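Local atomic coordinates of VAO-type flavoprotein oxidase VAO615 (Myceliophthora thermophila, PDB entry 6F72), a protein that probably acts as a secreted flavoprotein oxidase, carrying a bicovalently bound FAD that reacts rapidly with oxygen once reduced, although its substrate remains unidentified. Residues Cys28-Gly33 and His146-Val151; Thr57-Ser62 and Tyr106-Phe111; His65-Gly70 and Ser115-Leu120; Thr90-Pro95 and Trp172-Lys177; Asp249-Trp254 and Leu290-Arg295. One frame throughout, in Å; residues are numbered along the deposited sequence.

Contact 1 of 5, residues Cys28-Gly33 and His146-Val151; sequences CRVLPG and HNVRIV
The N-terminal loop Cys28-Val30 is fastened to the turn between helix 133-146 and strand 150-153 by Asn147, the first residue past the helix. Its amide bonds twice: ND2 donates to Cys28 O (2.7 Å), and OD1 accepts from Arg29 NH1 (3.0 Å), which lies 20° off the carbonyl plane. The backbone adds a nearly straight bond from Val30 N to Asn147 O (3.2 Å, 173° at the hydrogen). Arg29 CG meets Arg149 CB at 3.9 Å, the two side chains crossing at about a right angle; the bend at chi2 (-58°) turns the rest over Val148, whose O lies over one guanidinium face, toward its rim. With an alanine at Arg29, Asn147 OD1 would probably lack its arginine donor, its amide would be held less firmly, and the packing on Arg149 CB would go. Val30 CG2 also touches Val148 CG2, and a water joins Val30 O to Arg149 N. Tied by the Cys28-Cys572 disulfide, this is a terminal loop anchored at a helix-to-strand turn of an alpha+beta, PCMH-type FAD-binding domain.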
# COMPACT_ATOMS: atom_id res chain seq x y z
N CYS A 28 -16.52 23.85 -9.31
CA CYS A 28 -15.80 22.66 -9.75
C CYS A 28 -14.33 22.95 -10.05
O CYS A 28 -13.97 24.08 -10.39
CB CYS A 28 -16.44 22.11 -11.02
SG CYS A 28 -18.16 21.60 -10.88
N ARG A 29 -13.47 21.93 -9.92
CA ARG A 29 -12.08 22.01 -10.37
C ARG A 29 -12.04 22.11 -11.89
O ARG A 29 -12.84 21.46 -12.58
CB ARG A 29 -11.28 20.78 -9.93
CG ARG A 29 -11.05 20.65 -8.44
CD ARG A 29 -10.33 21.85 -7.86
NE ARG A 29 -9.93 21.59 -6.48
CZ ARG A 29 -9.60 22.52 -5.60
NH1 ARG A 29 -9.62 23.80 -5.94
NH2 ARG A 29 -9.25 22.16 -4.37
N VAL A 30 -11.11 22.92 -12.40
CA VAL A 30 -10.96 23.13 -13.85
C VAL A 30 -10.30 21.94 -14.55
O VAL A 30 -9.42 21.27 -13.98
CB VAL A 30 -10.24 24.46 -14.20
CG1 VAL A 30 -11.07 25.68 -13.78
CG2 VAL A 30 -8.83 24.52 -13.61
N LEU A 31 -10.72 21.69 -15.79
CA LEU A 31 -10.22 20.58 -16.60
C LEU A 31 -9.58 21.09 -17.89
O LEU A 31 -9.93 22.18 -18.35
CB LEU A 31 -11.36 19.59 -16.91
CG LEU A 31 -11.87 18.72 -15.75
CD1 LEU A 31 -12.87 17.70 -16.28
CD2 LEU A 31 -10.75 18.00 -15.01
N PRO A 32 -8.63 20.31 -18.48
CA PRO A 32 -8.12 20.74 -19.80
C PRO A 32 -9.28 20.84 -20.78
O PRO A 32 -10.16 19.97 -20.79
CB PRO A 32 -7.16 19.61 -20.21
CG PRO A 32 -6.80 18.94 -18.92
CD PRO A 32 -8.01 19.04 -18.05
N GLY A 33 -9.31 21.94 -21.53
CA GLY A 33 -10.43 22.26 -22.42
C GLY A 33 -11.30 23.40 -21.91
O GLY A 33 -11.91 24.10 -22.72
N HIS A 146 -5.45 29.10 -9.34
CA HIS A 146 -6.04 28.69 -10.63
C HIS A 146 -7.12 27.62 -10.57
O HIS A 146 -7.58 27.15 -11.63
CB HIS A 146 -4.94 28.26 -11.61
CG HIS A 146 -4.07 29.39 -12.05
ND1 HIS A 146 -4.53 30.39 -12.88
CD2 HIS A 146 -2.79 29.70 -11.76
CE1 HIS A 146 -3.56 31.26 -13.10
NE2 HIS A 146 -2.49 30.86 -12.43
N ASN A 147 -7.51 27.24 -9.35
CA ASN A 147 -8.58 26.26 -9.11
C ASN A 147 -8.27 24.89 -9.73
O ASN A 147 -9.15 24.20 -10.27
CB ASN A 147 -9.93 26.84 -9.56
CG ASN A 147 -11.10 26.00 -9.13
OD1 ASN A 147 -11.11 25.42 -8.04
ND2 ASN A 147 -12.10 25.93 -9.99
N VAL A 148 -7.00 24.48 -9.64
CA VAL A 148 -6.55 23.18 -10.13
C VAL A 148 -6.58 22.14 -9.00
O VAL A 148 -6.16 22.43 -7.87
CB VAL A 148 -5.14 23.26 -10.79
CG1 VAL A 148 -4.61 21.89 -11.18
CG2 VAL A 148 -5.18 24.16 -12.02
N ARG A 149 -7.10 20.95 -9.31
CA ARG A 149 -7.00 19.79 -8.43
C ARG A 149 -5.54 19.39 -8.17
O ARG A 149 -4.76 19.16 -9.09
CB ARG A 149 -7.77 18.62 -9.02
CG ARG A 149 -7.82 17.37 -8.14
CD ARG A 149 -8.40 16.19 -8.92
NE ARG A 149 -8.08 14.94 -8.23
CZ ARG A 149 -8.61 13.75 -8.48
NH1 ARG A 149 -9.52 13.59 -9.44
NH2 ARG A 149 -8.23 12.71 -7.75
N ILE A 150 -5.20 19.32 -6.89
CA ILE A 150 -3.93 18.75 -6.46
C ILE A 150 -4.05 17.24 -6.35
O ILE A 150 -5.02 16.72 -5.81
CB ILE A 150 -3.41 19.39 -5.14
CG1 ILE A 150 -2.86 20.80 -5.42
CG2 ILE A 150 -2.37 18.51 -4.45
CD1 ILE A 150 -1.52 20.85 -6.15
N VAL A 151 -3.06 16.55 -6.89
CA VAL A 151 -2.91 15.12 -6.68
C VAL A 151 -1.54 14.95 -6.05
O VAL A 151 -0.64 15.75 -6.29
CB VAL A 151 -3.05 14.34 -8.02
CG1 VAL A 151 -2.13 13.13 -8.11
CG2 VAL A 151 -4.50 13.93 -8.23
O HOH W 1 -7.75 20.59 -12.07

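Contact 2 of 5, residues Thr57-Ser62 and Tyr106-Phe111; sequences TVPQAS and YSCVPF
Ala61 N and Cys108 O are joined by one water, which accepts from the amide at 2.7 Å and donates to the carbonyl at 3.0 Å. No direct hydrogen bond links residues 57-62 to 106-111; a polar link between the two segments runs through this water, and the rest is packing of small side chains. The methyl of Ala61 comes in over the backbone of the other loop: CB lies 3.4 Å from Cys108 O, close to Val109 C, and 3.8 Å from Pro110 CG, meeting the proline ring at its CG and CD atoms. Pro59 CB touches Cys108 SG at 3.7 Å, and Pro59 CG comes near Cys108 CB. With SG anti to the backbone N (chi1 -172°), the sulfur is carried over the turn of the first loop, 3.6 Å from Ser62 N. That amide is already bonded to Pro59 O at 3.1 Å, which holds the turn closed next to the sulfur. Cys108 is the half-cystine partner of Cys118, so the disulfide starts from this packed spot. Leu120 and Tyr123 also touch Pro59, whereas helix 74-81 covers Ala61 through Leu80 and Pro110 through Lys81; the two loops thus meet beside that helix, one leaving strand 54-56 and the other running from helix 101-104 toward strand 126-129.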
# COMPACT_ATOMS: atom_id res chain seq x y z
N THR A 57 2.63 15.76 -18.60
CA THR A 57 2.52 14.31 -18.57
C THR A 57 2.55 13.73 -19.99
O THR A 57 1.83 14.17 -20.88
CB THR A 57 1.25 13.84 -17.83
OG1 THR A 57 1.21 14.43 -16.53
CG2 THR A 57 1.22 12.33 -17.71
N VAL A 58 3.46 12.78 -20.18
CA VAL A 58 3.50 11.95 -21.36
C VAL A 58 3.53 10.54 -20.80
O VAL A 58 4.55 10.14 -20.23
CB VAL A 58 4.76 12.21 -22.22
CG1 VAL A 58 4.75 11.30 -23.45
CG2 VAL A 58 4.84 13.67 -22.63
N PRO A 59 2.40 9.79 -20.94
CA PRO A 59 2.32 8.42 -20.41
C PRO A 59 3.42 7.55 -20.98
O PRO A 59 3.81 7.72 -22.12
CB PRO A 59 0.93 7.96 -20.85
CG PRO A 59 0.12 9.20 -20.83
CD PRO A 59 1.07 10.29 -21.33
N GLN A 60 3.94 6.63 -20.16
CA GLN A 60 5.06 5.76 -20.54
C GLN A 60 4.81 4.92 -21.83
O GLN A 60 5.75 4.64 -22.57
CB GLN A 60 5.42 4.86 -19.36
CG GLN A 60 6.83 4.29 -19.41
CD GLN A 60 7.16 3.46 -18.18
OE1 GLN A 60 6.34 2.69 -17.69
NE2 GLN A 60 8.38 3.62 -17.68
N ALA A 61 3.56 4.56 -22.09
CA ALA A 61 3.20 3.77 -23.30
C ALA A 61 2.88 4.62 -24.54
O ALA A 61 2.35 4.10 -25.53
CB ALA A 61 2.07 2.79 -22.99
N SER A 62 3.23 5.91 -24.52
CA SER A 62 3.11 6.74 -25.72
C SER A 62 3.96 6.19 -26.87
O SER A 62 3.61 6.38 -28.04
CB SER A 62 3.47 8.18 -25.44
OG SER A 62 4.87 8.30 -25.34
N TYR A 106 -7.18 1.94 -20.22
CA TYR A 106 -6.96 1.86 -21.68
C TYR A 106 -6.63 3.19 -22.38
O TYR A 106 -6.63 3.24 -23.61
CB TYR A 106 -8.16 1.17 -22.37
CG TYR A 106 -8.57 -0.17 -21.78
CD1 TYR A 106 -7.98 -1.36 -22.23
CD2 TYR A 106 -9.56 -0.25 -20.78
CE1 TYR A 106 -8.35 -2.59 -21.70
CE2 TYR A 106 -9.94 -1.49 -20.25
CZ TYR A 106 -9.34 -2.65 -20.72
OH TYR A 106 -9.68 -3.89 -20.23
N SER A 107 -6.34 4.25 -21.61
CA SER A 107 -6.15 5.58 -22.19
C SER A 107 -4.88 5.68 -23.01
O SER A 107 -4.87 6.31 -24.07
CB SER A 107 -6.15 6.67 -21.13
OG SER A 107 -7.36 6.64 -20.39
N CYS A 108 -3.82 5.05 -22.51
CA CYS A 108 -2.52 5.02 -23.16
C CYS A 108 -1.72 3.86 -22.61
O CYS A 108 -0.81 4.05 -21.80
CB CYS A 108 -1.77 6.34 -23.00
SG CYS A 108 -0.26 6.39 -24.00
N VAL A 109 -2.06 2.66 -23.06
CA VAL A 109 -1.47 1.42 -22.57
C VAL A 109 -0.79 0.68 -23.72
O VAL A 109 -1.08 0.98 -24.89
CB VAL A 109 -2.55 0.52 -21.92
CG1 VAL A 109 -3.05 1.14 -20.61
CG2 VAL A 109 -3.71 0.24 -22.89
N PRO A 110 0.12 -0.29 -23.42
CA PRO A 110 0.86 -0.99 -24.48
C PRO A 110 0.09 -2.04 -25.29
O PRO A 110 0.61 -2.55 -26.28
CB PRO A 110 2.00 -1.69 -23.72
CG PRO A 110 2.06 -1.00 -22.39
CD PRO A 110 0.63 -0.68 -22.09
N PHE A 111 -1.15 -2.32 -24.90
CA PHE A 111 -1.87 -3.49 -25.43
C PHE A 111 -3.04 -3.14 -26.36
O PHE A 111 -3.73 -4.03 -26.85
CB PHE A 111 -2.28 -4.43 -24.28
CG PHE A 111 -1.11 -4.91 -23.46
CD1 PHE A 111 -0.28 -5.93 -23.93
CD2 PHE A 111 -0.81 -4.32 -22.23
CE1 PHE A 111 0.81 -6.37 -23.19
CE2 PHE A 111 0.28 -4.76 -21.47
CZ PHE A 111 1.09 -5.79 -21.96
O HOH W 2 1.61 4.66 -20.19

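Contact 3 of 5, residues His65-Gly70 and Ser115-Leu120; sequences HKSPFG and SQPCQL
Ser67 O and Cys118 N form the direct hydrogen bond of this surface contact, 2.8 Å long with 158° at the hydrogen and the donor 15° off the carbonyl plane. The same oxygen receives a CA-H...O contact from Pro117 CA at 3.6 Å. His65 is held through both ring nitrogens by the loop of residues 106-120: ND1 bonds to Pro114 O and NE2 to Val109 O, while Gln116 O lies obliquely to the ring near ND1, at an angle too poor for a bond. An alanine in place of His65 would remove both nitrogens, and Val109 O and Pro114 O would probably lose a shared donor group that ties one loop to the other. Two irregular loops meet here, one before helix 74-81 and the other before strand 126-129, and the Cys108-Cys118 disulfide staples the second of them into a closed ring. Cys118 SG, swung to the far side of CB from its own amide (chi1 174°), comes to the edge of the Phe69 ring, 3.6 Å from CE2, in a sulfur-aromatic contact. Among the apolar and close contacts, His65 CB meets Cys118 CB at 4.0 Å, and Leu120 CD2 approaches the rim of Phe69 at CZ, 4.4 Å away. Pro68 follows a cis peptide bond; its CG sits over a face of the Phe69 ring, and its CD is 3.1 Å from Cys118 O.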
# COMPACT_ATOMS: atom_id res chain seq x y z
N HIS A 65 1.99 4.19 -29.31
CA HIS A 65 1.01 4.92 -30.12
C HIS A 65 1.63 6.02 -30.96
O HIS A 65 2.79 6.35 -30.79
CB HIS A 65 -0.11 5.47 -29.24
CG HIS A 65 -0.80 4.43 -28.43
ND1 HIS A 65 -1.79 3.61 -28.95
CD2 HIS A 65 -0.60 4.01 -27.15
CE1 HIS A 65 -2.19 2.77 -28.02
NE2 HIS A 65 -1.49 3.00 -26.92
N LYS A 66 0.82 6.59 -31.86
CA LYS A 66 1.29 7.45 -32.93
C LYS A 66 0.98 8.94 -32.72
O LYS A 66 1.75 9.80 -33.18
CB LYS A 66 0.76 6.94 -34.28
CG LYS A 66 1.50 5.68 -34.72
CD LYS A 66 0.64 4.69 -35.50
CE LYS A 66 1.53 3.85 -36.41
NZ LYS A 66 0.92 2.55 -36.82
N SER A 67 -0.12 9.22 -32.03
CA SER A 67 -0.54 10.58 -31.68
C SER A 67 -0.94 10.65 -30.19
O SER A 67 -1.32 9.63 -29.63
CB SER A 67 -1.69 11.02 -32.60
OG SER A 67 -2.90 10.33 -32.29
N PRO A 68 -0.85 11.83 -29.53
CA PRO A 68 -0.42 13.07 -30.16
C PRO A 68 1.06 13.41 -29.90
O PRO A 68 1.50 14.51 -30.22
CB PRO A 68 -1.34 14.10 -29.49
CG PRO A 68 -1.60 13.54 -28.11
CD PRO A 68 -1.26 12.06 -28.13
N PHE A 69 1.81 12.45 -29.37
CA PHE A 69 3.20 12.69 -28.95
C PHE A 69 4.23 12.36 -30.03
O PHE A 69 5.40 12.74 -29.90
CB PHE A 69 3.52 11.99 -27.62
CG PHE A 69 2.58 12.34 -26.49
CD1 PHE A 69 2.62 13.62 -25.90
CD2 PHE A 69 1.66 11.41 -26.02
CE1 PHE A 69 1.75 13.95 -24.86
CE2 PHE A 69 0.78 11.74 -24.98
CZ PHE A 69 0.83 13.01 -24.40
N GLY A 70 3.78 11.69 -31.09
CA GLY A 70 4.63 11.34 -32.25
C GLY A 70 5.93 10.66 -31.86
O GLY A 70 7.01 11.04 -32.34
N SER A 115 -2.85 2.98 -33.48
CA SER A 115 -3.60 4.12 -34.02
C SER A 115 -4.56 4.76 -33.00
O SER A 115 -5.10 5.84 -33.24
CB SER A 115 -4.34 3.74 -35.33
OG SER A 115 -3.54 2.95 -36.21
N GLN A 116 -4.77 4.11 -31.86
CA GLN A 116 -5.59 4.70 -30.80
C GLN A 116 -4.79 5.80 -30.09
O GLN A 116 -3.68 5.54 -29.60
CB GLN A 116 -6.09 3.62 -29.82
CG GLN A 116 -7.08 4.13 -28.78
CD GLN A 116 -7.39 3.10 -27.69
OE1 GLN A 116 -7.48 1.91 -27.95
NE2 GLN A 116 -7.57 3.58 -26.45
N PRO A 117 -5.35 7.04 -30.05
CA PRO A 117 -4.59 8.19 -29.53
C PRO A 117 -4.17 7.98 -28.09
O PRO A 117 -4.99 7.52 -27.28
CB PRO A 117 -5.60 9.35 -29.61
CG PRO A 117 -6.61 8.92 -30.62
CD PRO A 117 -6.73 7.43 -30.41
N CYS A 118 -2.90 8.26 -27.79
CA CYS A 118 -2.38 8.21 -26.43
C CYS A 118 -2.94 9.38 -25.62
O CYS A 118 -2.46 10.53 -25.71
CB CYS A 118 -0.84 8.21 -26.39
SG CYS A 118 -0.16 8.30 -24.71
N GLN A 119 -3.96 9.06 -24.82
CA GLN A 119 -4.67 10.04 -24.02
C GLN A 119 -4.28 9.94 -22.55
O GLN A 119 -3.87 8.88 -22.06
CB GLN A 119 -6.19 9.88 -24.18
CG GLN A 119 -6.73 10.32 -25.54
CD GLN A 119 -8.02 9.61 -25.92
OE1 GLN A 119 -8.88 9.37 -25.08
NE2 GLN A 119 -8.15 9.27 -27.20
N LEU A 120 -4.42 11.07 -21.86
CA LEU A 120 -4.06 11.17 -20.47
C LEU A 120 -5.09 10.44 -19.60
O LEU A 120 -4.72 9.63 -18.75
CB LEU A 120 -3.87 12.63 -20.06
CG LEU A 120 -2.71 13.43 -20.68
CD1 LEU A 120 -2.62 14.82 -20.06
CD2 LEU A 120 -1.37 12.72 -20.57

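Contact 4 of 5, residues Thr90-Pro95 and Trp172-Lys177; sequences THVNAP and WMHNLK
Trp172 spreads one face of its indole over Pro95, whose CA stands 3.7 Å from the centroid of the six-membered ring and only 10° off its normal, a CH-pi contact. Pro95 CG adds a touch on Trp172 CH2 at 4.0 Å. The opposite face is met by Asn175 ND2 toward the rim, and a glycan sugar touches both residues. The indole edge is used as well: Asn93 O lies near the ring plane, 3.5 Å from Trp172 CZ2, and a water in that plane accepts from Trp172 NE1 (3.0 Å) and donates to Val92 O (2.6 Å). His174 makes the direct hydrogen bond, NE2 to Asn93 OD1 at 2.9 Å, bent to 141° at the hydrogen, with the amide and imidazole planes 48° apart. Its first torsion points the imidazole away from its own amide and at the helix end, where Val92 O lies over one face and Val92 CG1 touches His174 CE1 at 3.6 Å. Met173 touches the FAD. The contact thus joins the end of helix 89-92 to the type I beta turn Met173-Leu176 after strand 169-172, with Val127 of strand 126-129 against Pro95 and Trp172 and Lys153 of strand 150-153 against the indole.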
# COMPACT_ATOMS: atom_id res chain seq x y z
N THR A 90 11.03 0.72 -13.34
CA THR A 90 10.80 1.41 -14.62
C THR A 90 9.47 2.19 -14.61
O THR A 90 9.43 3.38 -14.93
CB THR A 90 10.86 0.39 -15.79
OG1 THR A 90 12.18 -0.16 -15.84
CG2 THR A 90 10.55 1.04 -17.14
N HIS A 91 8.40 1.50 -14.22
CA HIS A 91 7.08 2.08 -14.12
C HIS A 91 6.96 3.11 -12.99
O HIS A 91 6.32 4.17 -13.14
CB HIS A 91 6.08 0.96 -13.90
CG HIS A 91 4.84 1.10 -14.70
ND1 HIS A 91 4.10 0.01 -15.11
CD2 HIS A 91 4.20 2.20 -15.17
CE1 HIS A 91 3.05 0.43 -15.80
NE2 HIS A 91 3.09 1.76 -15.85
N VAL A 92 7.57 2.78 -11.85
CA VAL A 92 7.58 3.65 -10.70
C VAL A 92 8.34 4.95 -11.02
O VAL A 92 8.00 6.00 -10.46
CB VAL A 92 8.15 2.92 -9.45
CG1 VAL A 92 8.57 3.90 -8.37
CG2 VAL A 92 7.11 1.96 -8.88
N ASN A 93 9.31 4.89 -11.94
CA ASN A 93 10.16 6.04 -12.30
C ASN A 93 9.48 7.04 -13.22
O ASN A 93 10.00 8.14 -13.43
CB ASN A 93 11.48 5.57 -12.92
CG ASN A 93 12.49 5.09 -11.90
OD1 ASN A 93 12.29 5.18 -10.69
ND2 ASN A 93 13.59 4.56 -12.40
N ALA A 94 8.34 6.66 -13.80
CA ALA A 94 7.60 7.54 -14.70
C ALA A 94 6.88 8.63 -13.89
O ALA A 94 6.30 8.34 -12.83
CB ALA A 94 6.63 6.74 -15.54
N PRO A 95 6.95 9.90 -14.37
CA PRO A 95 6.35 11.04 -13.66
C PRO A 95 4.84 10.93 -13.41
O PRO A 95 4.41 11.08 -12.28
CB PRO A 95 6.65 12.22 -14.58
CG PRO A 95 7.91 11.81 -15.28
CD PRO A 95 7.69 10.36 -15.56
N TRP A 172 4.75 15.26 -7.20
CA TRP A 172 5.45 14.00 -7.41
C TRP A 172 6.61 13.96 -6.46
O TRP A 172 7.57 14.70 -6.62
CB TRP A 172 5.88 13.88 -8.88
CG TRP A 172 6.54 12.58 -9.26
CD1 TRP A 172 6.17 11.33 -8.88
CD2 TRP A 172 7.66 12.41 -10.15
NE1 TRP A 172 6.99 10.38 -9.44
CE2 TRP A 172 7.91 11.01 -10.24
CE3 TRP A 172 8.48 13.29 -10.88
CZ2 TRP A 172 8.95 10.47 -11.02
CZ3 TRP A 172 9.52 12.75 -11.66
CH2 TRP A 172 9.74 11.34 -11.72
N MET A 173 6.52 13.06 -5.48
CA MET A 173 7.39 13.01 -4.31
C MET A 173 8.50 11.97 -4.43
O MET A 173 9.36 11.88 -3.55
CB MET A 173 6.57 12.66 -3.04
CG MET A 173 5.28 13.45 -2.90
SD MET A 173 5.51 15.23 -3.05
CE MET A 173 6.30 15.54 -1.48
N HIS A 174 8.45 11.22 -5.53
CA HIS A 174 9.33 10.07 -5.80
C HIS A 174 10.83 10.30 -5.62
O HIS A 174 11.56 9.38 -5.23
CB HIS A 174 9.07 9.57 -7.24
CG HIS A 174 9.98 8.46 -7.69
ND1 HIS A 174 10.09 7.26 -7.01
CD2 HIS A 174 10.79 8.36 -8.77
CE1 HIS A 174 10.95 6.48 -7.64
NE2 HIS A 174 11.39 7.12 -8.71
N ASN A 175 11.28 11.52 -5.88
CA ASN A 175 12.70 11.82 -5.94
C ASN A 175 13.26 12.41 -4.64
O ASN A 175 14.42 12.77 -4.59
CB ASN A 175 13.00 12.75 -7.10
CG ASN A 175 12.61 12.16 -8.42
OD1 ASN A 175 13.13 11.11 -8.81
ND2 ASN A 175 11.67 12.80 -9.10
N LEU A 176 12.43 12.48 -3.60
CA LEU A 176 12.88 12.94 -2.29
C LEU A 176 13.45 11.73 -1.58
O LEU A 176 12.76 11.07 -0.81
CB LEU A 176 11.73 13.61 -1.52
CG LEU A 176 11.24 14.93 -2.15
CD1 LEU A 176 9.99 15.43 -1.48
CD2 LEU A 176 12.31 16.03 -2.18
N LYS A 177 14.73 11.44 -1.85
CA LYS A 177 15.36 10.17 -1.47
C LYS A 177 16.38 10.23 -0.32
O LYS A 177 17.02 9.21 -0.02
CB LYS A 177 16.03 9.52 -2.69
CG LYS A 177 15.10 9.19 -3.85
CD LYS A 177 14.50 7.81 -3.69
CE LYS A 177 13.96 7.29 -5.02
NZ LYS A 177 12.88 6.30 -4.72
O HOH W 3 6.34 7.47 -9.11

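Contact 5 of 5, residues Asp249-Trp254 and Leu290-Arg295; sequences DNVLEW and LSMTAR
Asn250 and Arg295 close one end of an antiparallel strand pair that carries a classic beta bulge, within the FAD-binding PCMH-type domain. Asn250 O accepts from Arg295 N at 2.9 Å, in the carbonyl plane. Asn250 OD1 takes Arg295 NE at 2.8 Å, a donor well above the amide plane (56°), and more weakly Arg295 NH2 and His297 NE2; ND2 goes to Tyr244 O and Val246 O. Bending at chi3 (-63°) turns the edge of the guanidinium to Asn250, with Asp249 O over one face, while NH1 is taken by Pro459 O. Asp249 OD1 pairs with Arg470 and Asn463. At the bulge Leu252 and Glu253 stand opposite Thr293, and their N-H groups reach Thr293 O from one side of its carbonyl plane, Leu252 N at 2.7 Å and Glu253 N at 3.2 Å. Thr293 N donates to Glu253 O at 2.9 Å. Beyond the pair, Glu253 OE2 bonds to Tyr185, Ser291 OG to Glu255 and Trp254 NE1 to Ser279. Trp254 and Met292 run next to each other in one direction; Met292 SD is 4.7 Å from the centroid of the Trp254 six-membered ring, an oblique Met-aromatic contact, and Met292 CB rests 3.6 Å from Trp254 CZ3.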
# COMPACT_ATOMS: atom_id res chain seq x y z
N ASP A 249 3.13 2.83 13.97
CA ASP A 249 3.57 2.70 15.36
C ASP A 249 5.00 3.17 15.54
O ASP A 249 5.38 3.63 16.63
CB ASP A 249 3.51 1.24 15.82
CG ASP A 249 2.11 0.75 16.03
OD1 ASP A 249 1.17 1.57 16.16
OD2 ASP A 249 1.97 -0.49 16.10
N ASN A 250 5.78 3.02 14.47
CA ASN A 250 7.21 3.31 14.49
C ASN A 250 7.55 4.72 14.05
O ASN A 250 8.72 5.07 13.99
CB ASN A 250 7.97 2.28 13.67
CG ASN A 250 8.03 0.94 14.36
OD1 ASN A 250 8.96 0.68 15.10
ND2 ASN A 250 7.01 0.09 14.14
N VAL A 251 6.53 5.54 13.76
CA VAL A 251 6.75 6.92 13.36
C VAL A 251 7.08 7.79 14.57
O VAL A 251 6.38 7.75 15.60
CB VAL A 251 5.57 7.53 12.57
CG1 VAL A 251 5.95 8.93 12.07
CG2 VAL A 251 5.24 6.68 11.38
N LEU A 252 8.16 8.57 14.43
CA LEU A 252 8.54 9.53 15.45
C LEU A 252 8.10 10.94 15.07
O LEU A 252 7.57 11.67 15.90
CB LEU A 252 10.04 9.47 15.73
CG LEU A 252 10.64 8.11 16.12
CD1 LEU A 252 12.15 8.19 16.06
CD2 LEU A 252 10.18 7.68 17.51
N GLU A 253 8.33 11.31 13.81
CA GLU A 253 8.08 12.66 13.30
C GLU A 253 7.62 12.58 11.87
O GLU A 253 8.02 11.68 11.16
CB GLU A 253 9.38 13.47 13.31
CG GLU A 253 9.87 13.76 14.72
CD GLU A 253 11.13 14.60 14.76
OE1 GLU A 253 11.21 15.58 13.99
OE2 GLU A 253 12.01 14.28 15.58
N TRP A 254 6.76 13.53 11.50
CA TRP A 254 6.38 13.80 10.11
C TRP A 254 6.81 15.23 9.82
O TRP A 254 6.47 16.14 10.57
CB TRP A 254 4.86 13.74 9.91
CG TRP A 254 4.25 12.38 10.07
CD1 TRP A 254 3.49 11.93 11.13
CD2 TRP A 254 4.33 11.29 9.15
NE1 TRP A 254 3.10 10.63 10.92
CE2 TRP A 254 3.60 10.21 9.72
CE3 TRP A 254 4.96 11.11 7.90
CZ2 TRP A 254 3.48 8.97 9.07
CZ3 TRP A 254 4.85 9.87 7.27
CH2 TRP A 254 4.11 8.82 7.85
N LEU A 290 7.01 15.50 3.43
CA LEU A 290 8.35 15.61 2.84
C LEU A 290 9.32 14.57 3.37
O LEU A 290 10.24 14.15 2.67
CB LEU A 290 8.91 17.02 3.07
CG LEU A 290 8.15 18.21 2.49
CD1 LEU A 290 8.71 19.49 3.10
CD2 LEU A 290 8.24 18.27 0.97
N SER A 291 9.12 14.16 4.62
CA SER A 291 9.92 13.10 5.22
C SER A 291 9.19 12.58 6.44
O SER A 291 8.26 13.22 6.94
CB SER A 291 11.32 13.61 5.61
OG SER A 291 11.28 14.37 6.81
N MET A 292 9.63 11.40 6.89
CA MET A 292 9.27 10.88 8.21
C MET A 292 10.54 10.49 8.95
O MET A 292 11.56 10.17 8.34
CB MET A 292 8.31 9.68 8.09
CG MET A 292 8.94 8.36 7.67
SD MET A 292 7.76 7.00 7.76
CE MET A 292 8.88 5.60 7.63
N THR A 293 10.49 10.56 10.27
CA THR A 293 11.53 9.99 11.09
C THR A 293 10.88 8.80 11.77
O THR A 293 9.76 8.90 12.29
CB THR A 293 12.06 11.02 12.08
OG1 THR A 293 12.45 12.18 11.34
CG2 THR A 293 13.26 10.47 12.87
N ALA A 294 11.58 7.66 11.74
CA ALA A 294 11.04 6.43 12.29
C ALA A 294 12.09 5.62 13.01
O ALA A 294 13.28 5.67 12.66
CB ALA A 294 10.39 5.59 11.20
N ARG A 295 11.62 4.87 13.99
CA ARG A 295 12.41 3.91 14.75
C ARG A 295 13.16 2.91 13.87
O ARG A 295 12.62 2.38 12.90
CB ARG A 295 11.52 3.16 15.75
CG ARG A 295 10.65 4.06 16.62
CD ARG A 295 9.98 3.32 17.79
NE ARG A 295 9.05 2.28 17.38
CZ ARG A 295 8.17 1.66 18.18
NH1 ARG A 295 8.09 1.99 19.48
NH2 ARG A 295 7.38 0.72 17.69

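How the contacts relate
From the N terminus, contact 1 closes a long loop by returning residues 28-33 to residues 146-151 at the start of strand 150-153; contacts 2 and 3 lie nested inside it. These two cross each other and touch, joined by the Cys108-Cys118 disulfide and by His65 with Val109, so the loops after strand 54-56 and helix 101-104 form one unit. Contact 4 crosses contacts 1, 2 and 3, tying the end of helix 89-92 to the turn after strand 169-172; it meets contact 2 through Gln60 and Thr90. Contact 5 follows in series, pairing strands 251-257 and 288-298 of the antiparallel sheet of the FAD-binding part, and Leu290 packs on Met173 and Leu176 of contact 4.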